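Side-chain contacts in resiniferatoxin-binding, phosphotriesterase-related protein (Rhodobacter sphaeroides 2.4.1, PDB 3K2G), which binds two zinc ions in a TIM barrel of the phosphotriesterase family and is probably a metal-dependent hydrolase acting on phosphoric esters: residues T31-H36 with F258-M263; D230-V235 with L296-L301; C237-S242 with V247-L252. All coordinates share one frame; numbering follows the deposited sequence.

Interaction 1 (T31-H36 with F258-M263); sequences TLMHEH and FLEFDM. With ZN (zinc ion), chain I.
Glu-260 is the first residue of 258-263 to touch 31-36, and its carboxylate meets two neighbouring side chains there. With CG anti to the backbone N (chi1 -171°) and the chain extended beyond it, the acid group reaches across the barrel interior. Its OE1 accepts a weak hydrogen bond from His-34 ND1 at 2.8 Å, bent to 125° at the hydrogen, with carboxylate and imidazole planes almost perpendicular. The other oxygen, OE2, is buried without a polar partner and lies 3.3 Å from CB of Met-33, a selenomethionine. Two residues on, the Asp-262 carboxylate stands over one face of the His-34 ring, toward its rim. Asp-262 OD2 is 3.8 Å from His-34 ND1, while OD1 bonds to His-238, a ligand of the second zinc. Both acids thus lie near the ND1 side of His-34, and Glu-260 OE1 stands 2.6 Å from Asp-262 OD2. His-34 NE2 and His-36 NE2 each bind the zinc ion at 2.2 Å; Glu-177, Asp-304 and a water complete the site. Strand 31-32 pairs with strand 102-105, and strand 258-261 lies between strands 234-236 and 299-301, with helix 246-255 packed on Leu-259 and Phe-261 and helix 337-352 on Met-33 and Phe-258.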
# COMPACT_ATOMS: atom_id res chain seq x y z
N THR B 31 29.92 1.97 17.30
CA THR B 31 30.02 0.52 17.28
C THR B 31 29.23 -0.26 16.23
O THR B 31 28.16 0.15 15.79
CB THR B 31 29.58 -0.03 18.67
OG1 THR B 31 30.38 0.56 19.69
CG2 THR B 31 29.68 -1.55 18.72
N LEU B 32 29.80 -1.41 15.84
CA LEU B 32 29.15 -2.33 14.91
C LEU B 32 28.74 -3.49 15.81
O LEU B 32 29.58 -4.23 16.33
CB LEU B 32 30.13 -2.81 13.83
CG LEU B 32 30.51 -1.85 12.70
CD1 LEU B 32 31.57 -2.49 11.80
CD2 LEU B 32 29.26 -1.51 11.89
N MSE B 33 27.43 -3.63 16.01
CA MSE B 33 26.86 -4.66 16.87
C MSE B 33 26.93 -6.10 16.39
O MSE B 33 26.74 -7.03 17.18
CB MSE B 33 25.39 -4.34 17.16
CG MSE B 33 25.17 -3.22 18.18
SE MSE B 33 25.86 -3.59 19.90
CE MSE B 33 25.02 -5.30 20.16
N HIS B 34 27.21 -6.31 15.11
CA HIS B 34 27.22 -7.68 14.62
C HIS B 34 28.14 -7.90 13.44
O HIS B 34 27.77 -7.66 12.29
CB HIS B 34 25.77 -8.06 14.27
CG HIS B 34 25.58 -9.51 13.97
ND1 HIS B 34 24.61 -10.26 14.59
CD2 HIS B 34 26.19 -10.33 13.08
CE1 HIS B 34 24.63 -11.49 14.10
NE2 HIS B 34 25.57 -11.55 13.18
N GLU B 35 29.35 -8.37 13.73
CA GLU B 35 30.34 -8.64 12.69
C GLU B 35 31.15 -9.88 13.04
O GLU B 35 31.37 -10.17 14.22
CB GLU B 35 31.32 -7.47 12.56
CG GLU B 35 30.70 -6.10 12.36
CD GLU B 35 29.96 -5.98 11.03
OE1 GLU B 35 30.34 -6.67 10.06
OE2 GLU B 35 29.00 -5.18 10.96
N HIS B 36 31.60 -10.61 12.02
CA HIS B 36 32.43 -11.78 12.26
C HIS B 36 33.81 -11.38 11.76
O HIS B 36 33.95 -10.95 10.62
CB HIS B 36 31.89 -12.98 11.50
CG HIS B 36 30.53 -13.40 11.93
ND1 HIS B 36 30.31 -14.16 13.05
CD2 HIS B 36 29.31 -13.11 11.42
CE1 HIS B 36 29.01 -14.32 13.23
NE2 HIS B 36 28.38 -13.69 12.25
N PHE B 258 15.56 -5.37 20.73
CA PHE B 258 16.28 -4.56 19.76
C PHE B 258 16.03 -5.23 18.41
O PHE B 258 15.97 -6.46 18.32
CB PHE B 258 17.78 -4.55 20.06
CG PHE B 258 18.17 -3.62 21.17
CD1 PHE B 258 18.40 -2.27 20.92
CD2 PHE B 258 18.33 -4.10 22.47
CE1 PHE B 258 18.79 -1.41 21.95
CE2 PHE B 258 18.72 -3.25 23.50
CZ PHE B 258 18.95 -1.90 23.24
N LEU B 259 15.87 -4.43 17.37
CA LEU B 259 15.67 -4.95 16.02
C LEU B 259 16.99 -4.67 15.31
O LEU B 259 17.33 -3.53 15.03
CB LEU B 259 14.52 -4.22 15.33
CG LEU B 259 13.17 -4.29 16.04
CD1 LEU B 259 12.11 -3.61 15.18
CD2 LEU B 259 12.79 -5.75 16.31
N GLU B 260 17.73 -5.73 15.03
CA GLU B 260 19.03 -5.55 14.40
C GLU B 260 19.04 -5.69 12.88
O GLU B 260 18.84 -6.78 12.34
CB GLU B 260 20.04 -6.52 15.02
CG GLU B 260 21.47 -6.27 14.60
CD GLU B 260 22.46 -7.11 15.39
OE1 GLU B 260 22.62 -8.31 15.09
OE2 GLU B 260 23.06 -6.55 16.33
N PHE B 261 19.27 -4.58 12.20
CA PHE B 261 19.37 -4.58 10.74
C PHE B 261 20.87 -4.73 10.48
O PHE B 261 21.57 -3.79 10.14
CB PHE B 261 18.83 -3.26 10.18
CG PHE B 261 17.33 -3.16 10.28
CD1 PHE B 261 16.52 -3.62 9.25
CD2 PHE B 261 16.74 -2.64 11.43
CE1 PHE B 261 15.13 -3.58 9.37
CE2 PHE B 261 15.35 -2.60 11.56
CZ PHE B 261 14.54 -3.07 10.53
N ASP B 262 21.34 -5.96 10.69
CA ASP B 262 22.74 -6.32 10.53
C ASP B 262 23.12 -6.78 9.12
O ASP B 262 24.19 -7.35 8.94
CB ASP B 262 23.09 -7.44 11.52
CG ASP B 262 22.00 -8.49 11.63
OD1 ASP B 262 21.52 -8.97 10.58
OD2 ASP B 262 21.63 -8.85 12.76
N MSE B 263 22.26 -6.55 8.14
CA MSE B 263 22.56 -6.99 6.78
C MSE B 263 22.76 -5.84 5.80
O MSE B 263 22.67 -6.02 4.59
CB MSE B 263 21.47 -7.94 6.29
CG MSE B 263 21.50 -9.27 7.04
SE MSE B 263 19.89 -10.34 6.98
CE MSE B 263 19.75 -10.55 5.04
ZN ZN I . 26.25 -13.34 12.01
O HOH W 1 24.89 -14.37 11.05

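Interaction 2 (D230-V235 with L296-L301); sequences DLRHTV and LDRILL
Two arginines stack here, like charge upon like: the guanidinium of Arg-232 lies flat on that of Arg-298, with centres 4.2 Å apart and planes inclined by 20°. The overlap is offset, Arg-232 NE sitting over one face of the Arg-298 group, toward its rim, 3.6 Å from Arg-298 NH2. Asp-297 OD1 lies 4.2 Å from Arg-232 NH2, beyond salt-bridge range. Arg-298 NE forms a salt bridge with OD1 of Asp-297, 2.9 Å away, and Arg-298 NH2 donates to Arg-232 O at 3.3 Å, an acceptor lying in the guanidinium plane. NH2 also bonds to Gly-256 O, and a water accepts from Arg-298 NH1 and lies 2.9 Å from Arg-232 O. Bends at chi2 and chi3 (85° and -68°) fold the Arg-298 chain back against the Arg-232 guanidinium. Both arginines belong to 3-10 turns leading into strands 234-236 and 299-301 of the TIM barrel, which are separated by strand 258-261; Phe-258 of that strand makes a cation-pi contact with Arg-298. Further along, the barrel strands meet through apolar side chains that cross at about a right angle. Leu-300 CD1 touches both branches of Val-235, standing 3.8 Å from CG1 and 3.9 Å from CG2.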
# COMPACT_ATOMS: atom_id res chain seq x y z
N ASP B 230 15.43 -10.94 30.13
CA ASP B 230 15.12 -9.53 29.89
C ASP B 230 14.97 -9.16 28.41
O ASP B 230 15.97 -8.98 27.71
CB ASP B 230 16.23 -8.69 30.52
CG ASP B 230 15.82 -7.25 30.77
OD1 ASP B 230 14.86 -6.78 30.12
OD2 ASP B 230 16.47 -6.60 31.62
N LEU B 231 13.74 -9.03 27.94
CA LEU B 231 13.52 -8.68 26.53
C LEU B 231 14.17 -7.35 26.17
O LEU B 231 14.57 -7.15 25.02
CB LEU B 231 12.02 -8.60 26.23
CG LEU B 231 11.19 -9.87 26.48
CD1 LEU B 231 9.76 -9.64 26.01
CD2 LEU B 231 11.80 -11.05 25.75
N ARG B 232 14.29 -6.46 27.14
CA ARG B 232 14.88 -5.14 26.93
C ARG B 232 16.37 -5.19 26.54
O ARG B 232 16.92 -4.21 26.03
CB ARG B 232 14.71 -4.30 28.20
CG ARG B 232 14.57 -2.81 27.95
CD ARG B 232 13.20 -2.47 27.40
NE ARG B 232 13.23 -1.17 26.73
CZ ARG B 232 12.20 -0.64 26.08
NH1 ARG B 232 11.05 -1.30 26.02
NH2 ARG B 232 12.33 0.53 25.48
N HIS B 233 17.01 -6.32 26.78
CA HIS B 233 18.42 -6.48 26.42
C HIS B 233 18.60 -7.73 25.57
O HIS B 233 19.63 -8.42 25.64
CB HIS B 233 19.28 -6.51 27.69
CG HIS B 233 19.28 -5.20 28.42
ND1 HIS B 233 20.06 -4.13 28.03
CD2 HIS B 233 18.51 -4.75 29.45
CE1 HIS B 233 19.77 -3.08 28.78
NE2 HIS B 233 18.84 -3.43 29.65
N THR B 234 17.57 -8.01 24.77
CA THR B 234 17.56 -9.13 23.84
C THR B 234 17.60 -8.50 22.44
O THR B 234 16.82 -7.61 22.14
CB THR B 234 16.27 -9.97 23.96
OG1 THR B 234 16.24 -10.60 25.25
CG2 THR B 234 16.22 -11.04 22.87
N VAL B 235 18.52 -8.97 21.61
CA VAL B 235 18.69 -8.45 20.26
C VAL B 235 18.24 -9.49 19.23
O VAL B 235 18.73 -10.62 19.24
CB VAL B 235 20.17 -8.11 19.97
CG1 VAL B 235 20.32 -7.62 18.53
CG2 VAL B 235 20.66 -7.03 20.95
N LEU B 296 12.94 4.25 17.66
CA LEU B 296 14.32 4.52 17.26
C LEU B 296 15.36 3.95 18.22
O LEU B 296 16.41 3.48 17.78
CB LEU B 296 14.55 6.03 17.13
CG LEU B 296 15.98 6.49 16.79
CD1 LEU B 296 16.39 5.93 15.44
CD2 LEU B 296 16.05 8.02 16.79
N ASP B 297 15.09 3.98 19.52
CA ASP B 297 16.07 3.48 20.47
C ASP B 297 16.21 1.97 20.49
O ASP B 297 16.97 1.43 21.29
CB ASP B 297 15.77 3.97 21.90
CG ASP B 297 14.43 3.49 22.43
OD1 ASP B 297 14.02 2.35 22.12
OD2 ASP B 297 13.80 4.26 23.18
N ARG B 298 15.48 1.28 19.61
CA ARG B 298 15.54 -0.17 19.55
C ARG B 298 16.22 -0.64 18.26
O ARG B 298 16.38 -1.85 18.03
CB ARG B 298 14.13 -0.75 19.62
CG ARG B 298 13.92 -1.77 20.74
CD ARG B 298 13.58 -1.13 22.08
NE ARG B 298 14.69 -0.38 22.65
CZ ARG B 298 15.54 -0.86 23.56
NH1 ARG B 298 16.51 -0.09 24.02
NH2 ARG B 298 15.41 -2.11 24.01
N ILE B 299 16.63 0.31 17.42
CA ILE B 299 17.25 -0.02 16.14
C ILE B 299 18.77 -0.14 16.15
O ILE B 299 19.47 0.77 16.60
CB ILE B 299 16.85 1.02 15.07
CG1 ILE B 299 15.32 1.08 14.98
CG2 ILE B 299 17.45 0.63 13.72
CD1 ILE B 299 14.79 2.12 14.01
N LEU B 300 19.27 -1.26 15.64
CA LEU B 300 20.71 -1.53 15.56
C LEU B 300 21.10 -1.79 14.10
O LEU B 300 20.31 -2.34 13.33
CB LEU B 300 21.08 -2.75 16.40
CG LEU B 300 20.80 -2.65 17.91
CD1 LEU B 300 21.19 -3.95 18.59
CD2 LEU B 300 21.59 -1.48 18.49
N LEU B 301 22.32 -1.39 13.74
CA LEU B 301 22.83 -1.53 12.37
C LEU B 301 24.20 -2.20 12.29
O LEU B 301 25.07 -1.91 13.09
CB LEU B 301 22.96 -0.15 11.73
CG LEU B 301 21.80 0.84 11.76
CD1 LEU B 301 22.29 2.20 11.26
CD2 LEU B 301 20.66 0.33 10.91
O HOH W 2 17.81 -1.45 26.45

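Interaction 3 (C237-S242 with V247-L252); sequences CHMNPS and VYQATL. With ZN (zinc ion), chain J.
Met-239 (selenomethionine) and Gln-249 lie alongside one another with their chains running opposite ways, joining the loop that follows strand 234-236 of the TIM barrel to helix 246-255, which comes next in the chain. Bent at both chi2 and chi3, the Met-239 chain curls its methyl CE against the helix, 3.7 Å from Gln-249 NE2. The same methyl reaches Leu-252 CD1 at 3.8 Å, the two side chains crossing at a slant, and approaches the Tyr-248 ring obliquely near CE2. Within the helix, Leu-252 CD1 rests over the centre of one face of that ring, so methyl groups from the loop and the helix both pack on the tyrosine. Ser-242 comes to the ring differently: its OG lies in plane at the edge, 3.7 Å from CE2. The phenol's far end is tied elsewhere, Tyr-248 OH accepting from Ala-217 N. At the start of the loop, His-238 NE2 binds the second zinc ion at 2.3 Å, together with Glu-177, His-209 and two waters. The loop thus faces the metal site at one end and the helix at the other. The polar link to the helix is made by the extended Gln-249 chain, whose NE2 donates to Ser-242 OG at 2.9 Å, with an N-H...O angle of 148° and the oxygen 21° out of the amide plane.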
# COMPACT_ATOMS: atom_id res chain seq x y z
N CYS B 237 18.40 -10.63 15.60
CA CYS B 237 19.23 -10.46 14.40
C CYS B 237 18.52 -10.67 13.07
O CYS B 237 17.48 -11.32 12.99
CB CYS B 237 20.41 -11.44 14.43
SG CYS B 237 21.53 -11.27 15.85
N HIS B 238 19.12 -10.10 12.03
CA HIS B 238 18.63 -10.26 10.67
C HIS B 238 17.20 -9.78 10.42
O HIS B 238 16.38 -10.51 9.86
CB HIS B 238 18.79 -11.72 10.26
CG HIS B 238 20.11 -12.30 10.67
ND1 HIS B 238 21.29 -11.61 10.55
CD2 HIS B 238 20.43 -13.51 11.20
CE1 HIS B 238 22.28 -12.36 10.99
NE2 HIS B 238 21.79 -13.51 11.39
N MSE B 239 16.92 -8.55 10.81
CA MSE B 239 15.59 -7.99 10.61
C MSE B 239 15.37 -7.49 9.18
O MSE B 239 14.23 -7.38 8.74
CB MSE B 239 15.36 -6.86 11.60
CG MSE B 239 15.31 -7.34 13.05
SE MSE B 239 14.02 -8.76 13.34
CE MSE B 239 12.43 -7.75 12.86
N ASN B 240 16.46 -7.20 8.48
CA ASN B 240 16.40 -6.68 7.11
C ASN B 240 15.34 -7.29 6.18
O ASN B 240 14.58 -6.56 5.56
CB ASN B 240 17.77 -6.79 6.43
CG ASN B 240 18.85 -6.00 7.14
OD1 ASN B 240 19.40 -5.04 6.60
ND2 ASN B 240 19.15 -6.40 8.37
N PRO B 241 15.29 -8.63 6.07
CA PRO B 241 14.32 -9.29 5.20
C PRO B 241 12.84 -9.07 5.50
O PRO B 241 12.00 -9.31 4.64
CB PRO B 241 14.70 -10.77 5.31
CG PRO B 241 16.18 -10.72 5.62
CD PRO B 241 16.23 -9.61 6.65
N SER B 242 12.51 -8.64 6.72
CA SER B 242 11.12 -8.42 7.07
C SER B 242 10.74 -6.94 7.05
O SER B 242 9.76 -6.53 7.66
CB SER B 242 10.80 -9.03 8.45
OG SER B 242 11.64 -8.52 9.47
N VAL B 247 4.11 -4.12 10.80
CA VAL B 247 3.38 -4.52 12.00
C VAL B 247 4.25 -5.50 12.80
O VAL B 247 4.45 -5.34 14.00
CB VAL B 247 2.03 -5.18 11.63
CG1 VAL B 247 1.39 -5.80 12.87
CG2 VAL B 247 1.10 -4.12 11.03
N TYR B 248 4.77 -6.50 12.11
CA TYR B 248 5.64 -7.50 12.72
C TYR B 248 6.82 -6.82 13.41
O TYR B 248 7.05 -7.01 14.60
CB TYR B 248 6.15 -8.45 11.63
CG TYR B 248 7.20 -9.45 12.06
CD1 TYR B 248 6.88 -10.53 12.89
CD2 TYR B 248 8.50 -9.38 11.55
CE1 TYR B 248 7.82 -11.52 13.18
CE2 TYR B 248 9.45 -10.36 11.84
CZ TYR B 248 9.10 -11.43 12.66
OH TYR B 248 10.03 -12.41 12.93
N GLN B 249 7.56 -6.00 12.67
CA GLN B 249 8.72 -5.33 13.25
C GLN B 249 8.39 -4.40 14.40
O GLN B 249 9.08 -4.42 15.43
CB GLN B 249 9.50 -4.56 12.17
CG GLN B 249 9.98 -5.45 11.03
CD GLN B 249 11.11 -4.84 10.23
OE1 GLN B 249 11.12 -3.64 9.96
NE2 GLN B 249 12.07 -5.68 9.82
N ALA B 250 7.35 -3.58 14.25
CA ALA B 250 6.97 -2.64 15.30
C ALA B 250 6.50 -3.34 16.57
O ALA B 250 6.83 -2.92 17.68
CB ALA B 250 5.88 -1.68 14.79
N THR B 251 5.74 -4.42 16.42
CA THR B 251 5.23 -5.13 17.59
C THR B 251 6.35 -5.81 18.37
O THR B 251 6.25 -6.01 19.58
CB THR B 251 4.15 -6.16 17.20
OG1 THR B 251 4.65 -7.02 16.17
CG2 THR B 251 2.90 -5.43 16.71
N LEU B 252 7.43 -6.16 17.66
CA LEU B 252 8.58 -6.78 18.30
C LEU B 252 9.31 -5.70 19.07
O LEU B 252 9.74 -5.92 20.20
CB LEU B 252 9.52 -7.37 17.25
CG LEU B 252 8.98 -8.61 16.55
CD1 LEU B 252 9.82 -8.91 15.31
CD2 LEU B 252 8.98 -9.79 17.52
ZN ZN J . 23.18 -15.26 11.94
O HOH W 1 24.89 -14.37 11.05
O HOH W 3 23.27 -15.76 9.58

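From the N terminus, 31-36 comes first and waits until 258-263 for its partner, so interaction 1 closes a long loop across the barrel. Interaction 2 begins within that loop at 230-235 but ends beyond it at 296-301; the two contacts therefore cross. Interaction 3 is local, joining 237-242 to 247-252, and lies wholly within the loops of both others. Strand 258-261 links interactions 1 and 2 through backbone bonds from Leu-259 and Phe-261 to Arg-298 and Leu-300. The Asp-262 to His-238 bond and a water shared by both zinc ions connect interactions 1 and 3, while interactions 2 and 3 adjoin along the chain through strand 234-236.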